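Local coordinates for protein putative mandelate racemase (Zymomonas mobilis, PDB 2OX4) that belongs to the mandelate racemase group of the enolase superfamily, binds magnesium and probably acts as a lyase, presumably a dehydratase, at residues L112-L117 / S328-I333; S131-G136 / D163-D168; P277-R282 / D305-F310. One frame throughout, in Å; residues are numbered along the deposited sequence. Where two conformers were deposited one is given.

All three contacts are buried, but they differ in chemistry and place. Interaction 2 lies in the barrel wall beside the magnesium site, joining the end of strand 126-131 and the turn after it to strand 164-167; it is rich in backbone, amide and charged groups. Interaction 1 joins the segment after helix 89-110 to a barrel helix mainly through one histidine, and interaction 3 joins the C-terminal ends of helices 271-280 and 296-309 mainly through apolar side chains and one arginine. Helix 296-309 is common ground: its F297 touches V114 and H330 of interaction 1. Interactions 1 and 3 both reach the second subunit, and interaction 3 also the third, whereas no other chain touches interaction 2.

Interaction 1: residues L112-L117 / S328-I333; sequences LPVYKL and SLHAEI
P113 sets its CB at the rim of the H330 imidazole, 3.8 Å from CE1 and near the ring plane. V114 comes from over one face of the same ring: its CB lies 4.2 Å from the H330 ring centroid, a CH-pi contact. At Y115 the polar link is made, the backbone N donating to H330 ND1 over 3.1 Å. This bond is bent, with 142° at the hydrogen, and the donor is tilted out of the imidazole plane. H330 NE2 bonds to I375 O, so both ring nitrogens have partners, consistent with a neutral imidazole protonated on NE2. The contact ties the turn after helix 89-110, part of the N-terminal capping portion, to the last turns of helix 322-333 of the barrel, the two-part construction of the enolase superfamily. The Y115 side chain leaves with CG between its backbone N and carbonyl carbon (chi1 76°), which brings the phenol rim to rim with the imidazole, planes 22° apart, with CD2 3.6 Å from H330 ND1. Its hydroxyl bonds to E371. Y115 CB meets I333 CG2 at 3.5 Å, one helical turn on from H330.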
loop_
_atom_site.group_PDB
_atom_site.type_symbol
_atom_site.label_atom_id
_atom_site.label_comp_id
_atom_site.label_asym_id
_atom_site.label_seq_id
_atom_site.Cartn_x
_atom_site.Cartn_y
_atom_site.Cartn_z
ATOM N N LEU C 112 18.542 -42.071 19.787
ATOM C CA LEU C 112 18.035 -40.834 20.376
ATOM C C LEU C 112 16.593 -40.639 19.954
ATOM O O LEU C 112 16.242 -40.948 18.813
ATOM C CB LEU C 112 18.840 -39.623 19.892
ATOM C CG LEU C 112 20.173 -39.272 20.561
ATOM C CD1 LEU C 112 20.749 -38.017 19.907
ATOM C CD2 LEU C 112 20.001 -39.090 22.059
ATOM N N PRO C 113 15.760 -40.093 20.853
ATOM C CA PRO C 113 14.418 -39.659 20.449
ATOM C C PRO C 113 14.531 -38.471 19.498
ATOM O O PRO C 113 15.463 -37.677 19.615
ATOM C CB PRO C 113 13.764 -39.220 21.775
ATOM C CG PRO C 113 14.900 -38.938 22.714
ATOM C CD PRO C 113 16.047 -39.828 22.276
ATOM N N VAL C 114 13.598 -38.369 18.555
ATOM C CA VAL C 114 13.677 -37.364 17.492
ATOM C C VAL C 114 13.807 -35.928 18.012
ATOM O O VAL C 114 14.544 -35.126 17.427
ATOM C CB VAL C 114 12.516 -37.524 16.466
ATOM C CG1 VAL C 114 12.327 -36.265 15.609
ATOM C CG2 VAL C 114 12.793 -38.711 15.569
ATOM N N TYR C 115 13.125 -35.598 19.112
ATOM C CA TYR C 115 13.176 -34.215 19.625
ATOM C C TYR C 115 14.616 -33.762 19.938
ATOM O O TYR C 115 14.922 -32.572 19.835
ATOM C CB TYR C 115 12.244 -34.001 20.831
ATOM C CG TYR C 115 12.780 -34.593 22.122
ATOM C CD1 TYR C 115 13.688 -33.887 22.915
ATOM C CD2 TYR C 115 12.383 -35.857 22.542
ATOM C CE1 TYR C 115 14.196 -34.432 24.085
ATOM C CE2 TYR C 115 12.872 -36.406 23.715
ATOM C CZ TYR C 115 13.777 -35.693 24.478
ATOM O OH TYR C 115 14.260 -36.253 25.634
ATOM N N LYS C 116 15.489 -34.708 20.297
ATOM C CA LYS C 116 16.896 -34.388 20.559
ATOM C C LYS C 116 17.620 -33.988 19.268
ATOM O O LYS C 116 18.621 -33.314 19.317
ATOM C CB LYS C 116 17.628 -35.556 21.233
ATOM C CG LYS C 116 17.132 -35.918 22.637
ATOM C CD LYS C 116 17.947 -35.246 23.738
ATOM C CE LYS C 116 17.545 -35.750 25.136
ATOM N NZ LYS C 116 18.379 -36.905 25.595
ATOM N N LEU C 117 17.097 -34.420 18.117
ATOM C CA LEU C 117 17.653 -34.018 16.819
ATOM C C LEU C 117 17.019 -32.747 16.240
ATOM O O LEU C 117 17.511 -32.207 15.254
ATOM C CB LEU C 117 17.569 -35.167 15.806
ATOM C CG LEU C 117 18.191 -36.492 16.271
ATOM C CD1 LEU C 117 17.970 -37.599 15.244
ATOM C CD2 LEU C 117 19.662 -36.286 16.575
ATOM N N SER C 328 4.097 -35.865 16.324
ATOM C CA SER C 328 3.713 -34.493 16.685
ATOM C C SER C 328 4.275 -34.036 18.035
ATOM O O SER C 328 4.575 -32.868 18.220
ATOM C CB SER C 328 2.193 -34.321 16.650
ATOM O OG SER C 328 1.567 -34.999 17.734
ATOM N N LEU C 329 4.419 -34.964 18.978
ATOM C CA LEU C 329 4.923 -34.617 20.302
ATOM C C LEU C 329 6.384 -34.181 20.242
ATOM O O LEU C 329 6.804 -33.276 20.965
ATOM C CB LEU C 329 4.747 -35.817 21.250
ATOM C CG LEU C 329 3.294 -36.282 21.401
ATOM C CD1 LEU C 329 3.237 -37.612 22.154
ATOM C CD2 LEU C 329 2.448 -35.225 22.097
ATOM N N HIS C 330 7.160 -34.839 19.382
ATOM C CA HIS C 330 8.557 -34.455 19.163
ATOM C C HIS C 330 8.662 -33.059 18.559
ATOM O O HIS C 330 9.432 -32.230 19.050
ATOM C CB HIS C 330 9.264 -35.468 18.274
ATOM C CG HIS C 330 9.447 -36.804 18.927
ATOM N ND1 HIS C 330 10.521 -37.093 19.741
ATOM C CD2 HIS C 330 8.680 -37.921 18.901
ATOM C CE1 HIS C 330 10.416 -38.339 20.178
ATOM N NE2 HIS C 330 9.308 -38.864 19.681
ATOM N N ALA C 331 7.874 -32.810 17.516
ATOM C CA ALA C 331 7.883 -31.510 16.820
ATOM C C ALA C 331 7.521 -30.382 17.796
ATOM O O ALA C 331 8.194 -29.359 17.858
ATOM C CB ALA C 331 6.907 -31.535 15.631
ATOM N N GLU C 332 6.475 -30.601 18.585
ATOM C CA GLU C 332 5.965 -29.581 19.492
ATOM C C GLU C 332 6.850 -29.299 20.694
ATOM O O GLU C 332 6.980 -28.145 21.110
ATOM C CB GLU C 332 4.570 -29.943 19.967
ATOM C CG GLU C 332 3.514 -29.813 18.872
ATOM C CD GLU C 332 2.152 -30.292 19.335
ATOM O OE1 GLU C 332 2.079 -31.293 20.086
ATOM O OE2 GLU C 332 1.148 -29.665 18.951
ATOM N N ILE C 333 7.450 -30.340 21.273
ATOM C CA ILE C 333 8.311 -30.121 22.440
ATOM C C ILE C 333 9.588 -29.369 22.048
ATOM O O ILE C 333 10.191 -28.689 22.877
ATOM C CB ILE C 333 8.630 -31.445 23.203
ATOM C CG1 ILE C 333 8.956 -31.143 24.673
ATOM C CG2 ILE C 333 9.750 -32.227 22.533
ATOM C CD1 ILE C 333 8.420 -32.174 25.634
#

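Interaction 2: residues S131-G136 / D163-D168; sequences SQLQFG and DAVKVD
S131 and K166 pair as a parallel beta bridge, their CA atoms 4.8 Å apart and their side chains on the same face of the sheet. Backbone bonding continues where segment 131-136 leaves its strand for a 3-10 turn. K166 O accepts two N-H groups: L133 N lies in the carbonyl plane and its bond is nearly straight, 168° at the hydrogen, while Q132 N, at 3.0 Å, sits above that plane in a more bent bond.

Side-chain amides add a second set of bonds. Q134 bends back at chi2 (-81°), putting OE1 2.9 Å from D168 N; this bond is straight at the hydrogen (173°), although the donor stands well above the amide carbonyl plane. Q134 NE2 donates to Q132 OE1 over 2.9 Å, with the acceptor in the Q134 amide plane, and both bonds together fix the amide's rotation. A water accepts weakly from the same NE2 and donates to D168 OD2, which also bonds H217.

The charged group is K166. Its extended chain turns at chi3 and passes beside Q132, with CE 3.4 Å from S131 OG. NZ forms salt bridges with E241, a magnesium ligand, and with E342, which also bonds S131 OG. Q132 NE2 bonds E215, another metal ligand, so K166 and Q132 belong to the second shell of the magnesium.

The apolar contact is on the other side, where L133 CD1 packs crosswise on V165 CB at 3.6 Å. L133 and V165 face helix 147-159, touching A154 and A157; that helix links strands 126-131 and 164-167 in a beta-alpha-beta crossover of the barrel, and strands 341-344 and 211-215 flank the pair.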
loop_
_atom_site.group_PDB
_atom_site.type_symbol
_atom_site.label_atom_id
_atom_site.label_comp_id
_atom_site.label_asym_id
_atom_site.label_seq_id
_atom_site.Cartn_x
_atom_site.Cartn_y
_atom_site.Cartn_z
ATOM N N SER C 131 -10.382 -32.959 21.856
ATOM C CA SER C 131 -10.779 -32.442 20.555
ATOM C C SER C 131 -11.987 -33.136 19.935
ATOM O O SER C 131 -12.026 -34.371 19.851
ATOM C CB SER C 131 -9.620 -32.519 19.572
ATOM O OG SER C 131 -9.954 -31.839 18.370
ATOM N N GLN C 132 -12.917 -32.307 19.445
ATOM C CA GLN C 132 -14.082 -32.710 18.639
ATOM C C GLN C 132 -15.141 -33.384 19.517
ATOM O O GLN C 132 -15.536 -34.527 19.271
ATOM C CB GLN C 132 -13.702 -33.575 17.410
ATOM C CG GLN C 132 -12.524 -33.038 16.546
ATOM C CD GLN C 132 -12.823 -31.735 15.799
ATOM O OE1 GLN C 132 -13.926 -31.194 15.873
ATOM N NE2 GLN C 132 -11.832 -31.240 15.051
ATOM N N LEU C 133 -15.575 -32.656 20.545
ATOM C CA LEU C 133 -16.562 -33.149 21.520
ATOM C C LEU C 133 -17.895 -33.499 20.877
ATOM O O LEU C 133 -18.630 -34.346 21.388
ATOM C CB LEU C 133 -16.832 -32.108 22.607
ATOM C CG LEU C 133 -15.749 -31.596 23.554
ATOM C CD1 LEU C 133 -16.371 -30.529 24.452
ATOM C CD2 LEU C 133 -15.121 -32.709 24.368
ATOM N N GLN C 134 -18.209 -32.838 19.764
ATOM C CA GLN C 134 -19.468 -33.083 19.056
ATOM C C GLN C 134 -19.606 -34.513 18.497
ATOM O O GLN C 134 -20.698 -34.908 18.084
ATOM C CB GLN C 134 -19.696 -32.015 17.971
ATOM C CG GLN C 134 -18.882 -32.208 16.700
ATOM C CD GLN C 134 -17.447 -31.701 16.795
ATOM O OE1 GLN C 134 -17.025 -31.148 17.812
ATOM N NE2 GLN C 134 -16.686 -31.890 15.713
ATOM N N PHE C 135 -18.513 -35.281 18.494
ATOM C CA PHE C 135 -18.537 -36.685 18.060
ATOM C C PHE C 135 -18.483 -37.667 19.237
ATOM O O PHE C 135 -18.363 -38.884 19.040
ATOM C CB PHE C 135 -17.382 -36.986 17.101
ATOM C CG PHE C 135 -17.488 -36.273 15.786
ATOM C CD1 PHE C 135 -18.686 -36.259 15.083
ATOM C CD2 PHE C 135 -16.387 -35.610 15.251
ATOM C CE1 PHE C 135 -18.785 -35.599 13.864
ATOM C CE2 PHE C 135 -16.479 -34.946 14.037
ATOM C CZ PHE C 135 -17.682 -34.940 13.343
ATOM N N GLY C 136 -18.562 -37.130 20.449
ATOM C CA GLY C 136 -18.447 -37.929 21.662
ATOM C C GLY C 136 -17.024 -38.020 22.191
ATOM O O GLY C 136 -16.073 -38.263 21.432
ATOM N N ASP C 163 -8.072 -29.307 30.785
ATOM C CA ASP C 163 -8.503 -27.949 31.106
ATOM C C ASP C 163 -8.766 -27.122 29.839
ATOM O O ASP C 163 -8.759 -25.887 29.874
ATOM C CB ASP C 163 -7.512 -27.245 32.046
ATOM C CG ASP C 163 -6.145 -26.958 31.401
ATOM O OD1 ASP C 163 -5.935 -27.199 30.197
ATOM O OD2 ASP C 163 -5.259 -26.470 32.130
ATOM N N ALA C 164 -8.992 -27.828 28.738
ATOM C CA ALA C 164 -9.399 -27.218 27.476
ATOM C C ALA C 164 -10.108 -28.251 26.617
ATOM O O ALA C 164 -9.769 -29.451 26.635
ATOM C CB ALA C 164 -8.174 -26.657 26.739
ATOM N N VAL C 165 -11.090 -27.778 25.852
ATOM C CA VAL C 165 -11.830 -28.613 24.920
ATOM C C VAL C 165 -12.024 -27.880 23.593
ATOM O O VAL C 165 -12.011 -26.644 23.553
ATOM C CB VAL C 165 -13.239 -28.983 25.483
ATOM C CG1 VAL C 165 -13.113 -29.815 26.773
ATOM C CG2 VAL C 165 -14.071 -27.724 25.731
ATOM N N LYS C 166 -12.221 -28.643 22.520
ATOM C CA LYS C 166 -12.608 -28.052 21.241
ATOM C C LYS C 166 -13.876 -28.680 20.688
ATOM O O LYS C 166 -14.047 -29.894 20.723
ATOM C CB LYS C 166 -11.484 -28.166 20.209
ATOM C CG LYS C 166 -11.813 -27.484 18.861
ATOM C CD LYS C 166 -10.593 -27.475 17.932
ATOM C CE LYS C 166 -10.505 -28.726 17.069
ATOM N NZ LYS C 166 -9.199 -28.703 16.319
ATOM N N VAL C 167 -14.754 -27.842 20.153
ATOM C CA VAL C 167 -16.041 -28.313 19.667
ATOM C C VAL C 167 -16.441 -27.549 18.398
ATOM O O VAL C 167 -16.186 -26.341 18.282
ATOM C CB VAL C 167 -17.107 -28.195 20.779
ATOM C CG1 VAL C 167 -17.250 -26.751 21.271
ATOM C CG2 VAL C 167 -18.429 -28.794 20.342
ATOM N N ASP C 168 -17.012 -28.282 17.444
ATOM C CA ASP C 168 -17.715 -27.696 16.299
ATOM C C ASP C 168 -19.192 -27.621 16.661
ATOM O O ASP C 168 -19.863 -28.656 16.770
ATOM C CB ASP C 168 -17.502 -28.561 15.054
ATOM C CG ASP C 168 -18.140 -27.966 13.788
ATOM O OD1 ASP C 168 -19.008 -27.066 13.882
ATOM O OD2 ASP C 168 -17.757 -28.409 12.687
HETATM O O HOH W 1 -18.090 -31.430 13.073
#

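Interaction 3: residues P277-R282 / D305-F310; sequences PFLEDR and DMAHIF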
loop_
_atom_site.group_PDB
_atom_site.type_symbol
_atom_site.label_atom_id
_atom_site.label_comp_id
_atom_site.label_asym_id
_atom_site.label_seq_id
_atom_site.Cartn_x
_atom_site.Cartn_y
_atom_site.Cartn_z
ATOM N N PRO C 277 1.635 -15.919 3.262
ATOM C CA PRO C 277 0.684 -14.813 3.164
ATOM C C PRO C 277 -0.082 -14.515 4.457
ATOM O O PRO C 277 -0.355 -13.355 4.739
ATOM C CB PRO C 277 -0.291 -15.284 2.081
ATOM C CG PRO C 277 -0.109 -16.743 1.996
ATOM C CD PRO C 277 1.324 -16.972 2.275
ATOM N N PHE C 278 -0.421 -15.558 5.218
ATOM C CA PHE C 278 -1.132 -15.401 6.488
ATOM C C PHE C 278 -0.252 -14.732 7.531
ATOM O O PHE C 278 -0.735 -13.965 8.363
ATOM C CB PHE C 278 -1.604 -16.765 7.005
ATOM C CG PHE C 278 -2.638 -17.411 6.131
ATOM C CD1 PHE C 278 -3.992 -17.069 6.251
ATOM C CD2 PHE C 278 -2.262 -18.338 5.169
ATOM C CE1 PHE C 278 -4.948 -17.648 5.421
ATOM C CE2 PHE C 278 -3.220 -18.932 4.334
ATOM C CZ PHE C 278 -4.565 -18.586 4.469
ATOM N N LEU C 279 1.044 -15.024 7.471
ATOM C CA LEU C 279 2.026 -14.371 8.337
ATOM C C LEU C 279 2.278 -12.906 7.940
ATOM O O LEU C 279 2.298 -12.022 8.799
ATOM C CB LEU C 279 3.326 -15.186 8.351
ATOM C CG LEU C 279 3.245 -16.580 9.006
ATOM C CD1 LEU C 279 4.591 -17.270 8.951
ATOM C CD2 LEU C 279 2.726 -16.528 10.450
ATOM N N GLU C 280 2.437 -12.647 6.642
ATOM C CA GLU C 280 2.531 -11.273 6.130
ATOM C C GLU C 280 1.334 -10.408 6.561
ATOM O O GLU C 280 1.513 -9.270 6.993
ATOM C CB GLU C 280 2.631 -11.269 4.604
ATOM C CG GLU C 280 3.945 -11.807 4.050
ATOM C CD GLU C 280 3.907 -11.982 2.523
ATOM O OE1 GLU C 280 2.814 -12.243 1.965
ATOM O OE2 GLU C 280 4.969 -11.860 1.880
ATOM N N ASP C 281 0.127 -10.964 6.472
ATOM C CA ASP C 281 -1.090 -10.253 6.883
ATOM C C ASP C 281 -1.305 -10.264 8.393
ATOM O O ASP C 281 -2.223 -9.588 8.897
ATOM C CB ASP C 281 -2.313 -10.902 6.258
ATOM C CG ASP C 281 -2.401 -10.681 4.763
ATOM O OD1 ASP C 281 -3.179 -11.408 4.130
ATOM O OD2 ASP C 281 -1.711 -9.789 4.227
ATOM N N ARG C 282 -0.491 -11.056 9.094
ATOM C CA ARG C 282 -0.659 -11.352 10.527
ATOM C C ARG C 282 -2.099 -11.772 10.897
ATOM O O ARG C 282 -2.660 -11.325 11.899
ATOM C CB ARG C 282 -0.114 -10.196 11.402
ATOM C CG ARG C 282 -0.029 -10.468 12.931
ATOM C CD ARG C 282 0.625 -11.803 13.252
ATOM N NE ARG C 282 0.554 -12.211 14.671
ATOM C CZ ARG C 282 -0.562 -12.563 15.319
ATOM N NH1 ARG C 282 -0.490 -12.984 16.581
ATOM N NH2 ARG C 282 -1.751 -12.501 14.722
ATOM N N ASP C 305 9.313 -21.675 13.037
ATOM C CA ASP C 305 10.376 -20.679 13.243
ATOM C C ASP C 305 10.056 -19.337 12.587
ATOM O O ASP C 305 10.293 -18.282 13.177
ATOM C CB ASP C 305 11.716 -21.192 12.734
ATOM C CG ASP C 305 12.205 -22.422 13.496
ATOM O OD1 ASP C 305 11.703 -22.714 14.611
ATOM O OD2 ASP C 305 13.090 -23.113 12.948
ATOM N N MET C 306 9.504 -19.367 11.378
ATOM C CA MET C 306 9.029 -18.140 10.733
ATOM C C MET C 306 7.866 -17.532 11.526
ATOM O O MET C 306 7.811 -16.326 11.731
ATOM C CB MET C 306 8.616 -18.433 9.280
ATOM C CG MET C 306 8.508 -17.196 8.395
ATOM S SD MET C 306 8.460 -17.566 6.619
ATOM C CE MET C 306 7.088 -18.716 6.527
ATOM N N ALA C 307 6.941 -18.380 11.988
ATOM C CA ALA C 307 5.757 -17.901 12.715
ATOM C C ALA C 307 6.151 -17.157 14.000
ATOM O O ALA C 307 5.510 -16.186 14.376
ATOM C CB ALA C 307 4.809 -19.057 13.044
ATOM N N HIS C 308 7.219 -17.620 14.652
ATOM C CA HIS C 308 7.725 -17.006 15.877
ATOM C C HIS C 308 8.057 -15.508 15.733
ATOM O O HIS C 308 7.805 -14.743 16.673
ATOM C CB HIS C 308 8.950 -17.785 16.380
ATOM C CG HIS C 308 9.342 -17.468 17.792
ATOM N ND1 HIS C 308 8.423 -17.301 18.805
ATOM C CD2 HIS C 308 10.563 -17.316 18.362
ATOM C CE1 HIS C 308 9.059 -17.058 19.940
ATOM N NE2 HIS C 308 10.358 -17.063 19.698
ATOM N N ILE C 309 8.581 -15.111 14.559
ATOM C CA ILE C 309 8.929 -13.709 14.245
ATOM C C ILE C 309 7.701 -12.813 14.315
ATOM O O ILE C 309 7.800 -11.610 14.562
ATOM C CB ILE C 309 9.509 -13.577 12.796
ATOM C CG1 ILE C 309 10.670 -14.547 12.597
ATOM C CG2 ILE C 309 9.979 -12.159 12.515
ATOM C CD1 ILE C 309 11.539 -14.643 13.787
ATOM N N PHE C 310 6.541 -13.415 14.072
ATOM C CA PHE C 310 5.294 -12.677 13.967
ATOM C C PHE C 310 4.445 -12.802 15.242
ATOM O O PHE C 310 3.280 -12.387 15.249
ATOM C CB PHE C 310 4.512 -13.173 12.740
ATOM C CG PHE C 310 5.207 -12.877 11.436
ATOM C CD1 PHE C 310 4.999 -11.671 10.784
ATOM C CD2 PHE C 310 6.078 -13.806 10.872
ATOM C CE1 PHE C 310 5.659 -11.391 9.578
ATOM C CE2 PHE C 310 6.740 -13.535 9.670
ATOM C CZ PHE C 310 6.527 -12.325 9.034
#
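The F310 ring receives L279 CB over one face, 4.1 Å from the centroid and 16° off the normal, a CH-pi contact displaced toward the CD2-CE2 side of the rim. L279 O approaches the ring on the CD1 side, 3.4 Å from CD1. The other flat group, the R282 guanidinium, meets F310 by its edge: NE donates to F310 O over 2.8 Å, with the oxygen in the guanidinium plane. The side chains run antiparallel past one another, with the guanidinium turned 63° from the ring, so the arginine reaches the phenylalanine through its backbone carbonyl and does not stack on it.

These residues lie at the C-terminal ends of helices 271-280 and 296-309 of the beta/alpha barrel. R282, just past the first helix, has positive phi in a Schellman motif with two bonds back into the last turn, one from its N to L279 O. From there CG anti to the backbone N and a bend at chi2 (48°) carry the guanidinium across to the other helix end. NH1 bonds E311 O and NH2 forms a salt bridge with D285, so three nitrogens of the group have acceptors and its orientation is well fixed.

L279 packs between the helices with both branches: CD2 lies 4.0 Å from A307 CA, and M306 CE lies 3.8 Å from L279 CD1 in the conformer given, one of two modelled. M306 also packs on M306 of the second subunit, and F310 touches R250 of the third subunit and L276 of the second.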